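Local coordinates for haloacid dehalogenase/epoxide hydrolase family (Corynebacterium glutamicum ATCC 13032, PDB 2PR7), which is uncharacterised but belongs to the haloacid dehalogenase-like superfamily, binds a calcium ion and is probably a metal-dependent hydrolase, at residues K63-G68 with A84-L89. Sequence-based numbering, arbitrary orientation.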
ATOM      1  N   LYS A  63       3.397   1.689   8.571  1.00 19.02           N
ATOM      2  CA  LYS A  63       4.778   1.884   8.203  1.00 20.18           C
ATOM      3  C   LYS A  63       4.917   2.542   6.830  1.00 19.59           C
ATOM      4  O   LYS A  63       4.128   2.282   5.952  1.00 19.60           O
ATOM      5  CB  LYS A  63       5.468   0.546   8.146  1.00 21.69           C
ATOM      6  CG  LYS A  63       5.432  -0.292   9.415  1.00 30.25           C
ATOM      7  CD  LYS A  63       6.424   0.178  10.434  1.00 30.89           C
ATOM      8  CE  LYS A  63       6.488  -0.810  11.589  1.00 43.94           C
ATOM      9  NZ  LYS A  63       5.123  -1.264  11.982  1.00 51.11           N
ATOM     10  N   VAL A  64       5.998   3.293   6.652  1.00 18.56           N
ATOM     11  CA  VAL A  64       6.378   3.854   5.377  1.00 19.19           C
ATOM     12  C   VAL A  64       7.781   3.340   5.037  1.00 19.78           C
ATOM     13  O   VAL A  64       8.729   3.492   5.837  1.00 20.38           O
ATOM     14  CB  VAL A  64       6.358   5.410   5.452  1.00 18.24           C
ATOM     15  CG1 VAL A  64       7.089   6.034   4.262  1.00 19.79           C
ATOM     16  CG2 VAL A  64       4.915   5.958   5.538  1.00 21.63           C
ATOM     17  N   LEU A  65       7.906   2.754   3.854  1.00 18.56           N
ATOM     18  CA  LEU A  65       9.178   2.251   3.328  1.00 18.98           C
ATOM     19  C   LEU A  65       9.485   2.941   1.996  1.00 20.87           C
ATOM     20  O   LEU A  65       8.635   2.963   1.097  1.00 19.74           O
ATOM     21  CB  LEU A  65       9.164   0.719   3.093  1.00 19.92           C
ATOM     22  CG  LEU A  65       9.103  -0.166   4.331  1.00 21.82           C
ATOM     23  CD1 LEU A  65       9.169  -1.650   3.894  1.00 23.79           C
ATOM     24  CD2 LEU A  65      10.197   0.173   5.296  1.00 28.29           C
ATOM     25  N   LEU A  66      10.699   3.495   1.848  1.00 18.45           N
ATOM     26  CA  LEU A  66      11.081   4.250   0.663  1.00 18.60           C
ATOM     27  C   LEU A  66      12.306   3.591   0.062  1.00 16.80           C
ATOM     28  O   LEU A  66      13.315   3.355   0.769  1.00 16.89           O
ATOM     29  CB  LEU A  66      11.426   5.678   1.067  1.00 17.98           C
ATOM     30  CG  LEU A  66      10.257   6.381   1.786  1.00 20.54           C
ATOM     31  CD1 LEU A  66      10.576   7.647   2.608  1.00 23.44           C
ATOM     32  CD2 LEU A  66       9.112   6.686   0.777  1.00 29.35           C
ATOM     33  N   SER A  67      12.236   3.268  -1.222  1.00 17.66           N
ATOM     34  CA  SER A  67      13.333   2.569  -1.891  1.00 19.42           C
ATOM     35  C   SER A  67      14.719   3.222  -1.664  1.00 19.31           C
ATOM     36  O   SER A  67      15.693   2.513  -1.492  1.00 20.77           O
ATOM     37  CB  SER A  67      13.043   2.488  -3.376  1.00 19.41           C
ATOM     38  OG  SER A  67      12.967   3.776  -3.958  1.00 20.25           O
ATOM     39  N   GLY A  68      14.804   4.550  -1.673  1.00 17.22           N
ATOM     40  CA  GLY A  68      16.090   5.226  -1.514  1.00 17.34           C
ATOM     41  C   GLY A  68      16.736   4.975  -0.160  1.00 17.56           C
ATOM     42  O   GLY A  68      17.922   5.247   0.020  1.00 19.09           O
ATOM     43  N   ALA A  84       6.303  -6.691   3.670  1.00 20.06           N
ATOM     44  CA  ALA A  84       5.627  -7.754   4.392  1.00 18.81           C
ATOM     45  C   ALA A  84       6.262  -7.897   5.784  1.00 20.29           C
ATOM     46  O   ALA A  84       5.561  -7.916   6.826  1.00 20.10           O
ATOM     47  CB  ALA A  84       5.686  -9.061   3.596  1.00 19.41           C
ATOM     48  N   ASP A  85       7.595  -7.997   5.814  1.00 22.80           N
ATOM     49  CA  ASP A  85       8.338  -8.065   7.087  1.00 23.40           C
ATOM     50  C   ASP A  85       7.971  -6.920   8.041  1.00 21.88           C
ATOM     51  O   ASP A  85       7.817  -7.148   9.249  1.00 22.20           O
ATOM     52  CB  ASP A  85       9.868  -8.065   6.845  1.00 24.92           C
ATOM     53  CG  ASP A  85      10.383  -9.359   6.189  1.00 24.77           C
ATOM     54  OD1 ASP A  85       9.640 -10.350   6.059  1.00 26.60           O
ATOM     55  OD2 ASP A  85      11.560  -9.379   5.789  1.00 29.18           O
ATOM     56  N   ALA A  86       7.793  -5.706   7.498  1.00 21.04           N
ATOM     57  CA  ALA A  86       7.519  -4.493   8.317  1.00 20.47           C
ATOM     58  C   ALA A  86       6.233  -4.599   9.147  1.00 22.48           C
ATOM     59  O   ALA A  86       6.091  -3.942  10.179  1.00 24.82           O
ATOM     60  CB  ALA A  86       7.448  -3.225   7.406  1.00 22.11           C
ATOM     61  N   ILE A  87       5.271  -5.394   8.659  1.00 21.87           N
ATOM     62  CA  ILE A  87       4.001  -5.596   9.353  1.00 22.14           C
ATOM     63  C   ILE A  87       3.855  -7.048   9.817  1.00 24.16           C
ATOM     64  O   ILE A  87       2.742  -7.501  10.141  1.00 24.53           O
ATOM     65  CB  ILE A  87       2.783  -5.102   8.515  1.00 24.56           C
ATOM     66  CG1 ILE A  87       2.728  -5.802   7.153  1.00 21.18           C
ATOM     67  CG2 ILE A  87       2.869  -3.606   8.358  1.00 25.86           C
ATOM     68  CD1 ILE A  87       1.439  -5.496   6.354  1.00 23.00           C
ATOM     69  N   ASP A  88       5.005  -7.749   9.848  1.00 25.31           N
ATOM     70  CA  ASP A  88       5.141  -9.093  10.412  1.00 24.31           C
ATOM     71  C   ASP A  88       4.245 -10.139   9.742  1.00 24.76           C
ATOM     72  O   ASP A  88       3.691 -10.963  10.442  1.00 25.80           O
ATOM     73  CB  ASP A  88       4.900  -9.103  11.950  1.00 23.09           C
ATOM     74  CG  ASP A  88       5.895  -8.236  12.713  1.00 25.59           C
ATOM     75  OD1 ASP A  88       7.122  -8.295  12.444  1.00 30.90           O
ATOM     76  OD2 ASP A  88       5.448  -7.445  13.551  1.00 34.60           O
ATOM     77  N   LEU A  89       4.135 -10.115   8.404  1.00 24.75           N
ATOM     78  CA  LEU A  89       3.304 -11.055   7.655  1.00 24.36           C
ATOM     79  C   LEU A  89       4.138 -11.720   6.583  1.00 25.18           C
ATOM     80  O   LEU A  89       5.116 -11.124   6.133  1.00 23.26           O
ATOM     81  CB  LEU A  89       2.164 -10.306   6.956  1.00 25.48           C
ATOM     82  CG  LEU A  89       1.007  -9.816   7.823  1.00 24.88           C
ATOM     83  CD1 LEU A  89       0.058  -8.931   6.970  1.00 27.32           C
ATOM     84  CD2 LEU A  89       0.234 -11.025   8.437  1.00 25.70           C
TER
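Lys63, Leu65, Ala86 and Ile87 form a small, mainly apolar strand-to-helix contact at the surface, where the edge strand 63-66 of the parallel sheet meets the C-terminal end of helix 77-86. It illustrates how alternation along a strand divides its side chains between two layers: Lys63 and Leu65 face the helix end, while Val64 turns to the other face of the sheet and packs on Ile52 of helix 50-57. Ala86 is the centre of the contact. Its methyl CB lies 4.2 Å from CD1 of Leu65 and 4.1 Å from CG of Lys63, so the short side chain is bordered by two strand residues of the same face. Ile87 extends the apolar patch through its CG2 branch, 4.3 Å from Lys63 CG, and also touches Val38 on the adjoining strand 36-41. The lysine has a double role. With CG anti to its own carbonyl carbon (chi1 -57°), its chain bends at chi2 and chi4, bringing the amine back to the helix end so that CE and NZ lie beyond the carbonyl oxygen of Ala86. Lys63 NZ gives Ala86 O a weak hydrogen bond of 3.4 Å; Lys63 CE touches the same oxygen. The ammonium group thus sits at the C-terminal end of the helix, where a positive charge would probably be favoured by the helix dipole. The same end is closed by a Schellman motif: Leu89 N bonds to Ala84 O at 3.1 Å and Asp88 N to Asp85 O, with Asp88 at positive phi as the C-prime residue. Helix 77-86 follows edge strand 63-66 and leads to strand 94-98, beyond strand 4-7, in a parallel sheet of strand order 3-2-1-4-5, as in the Rossmann-like core of the HAD superfamily.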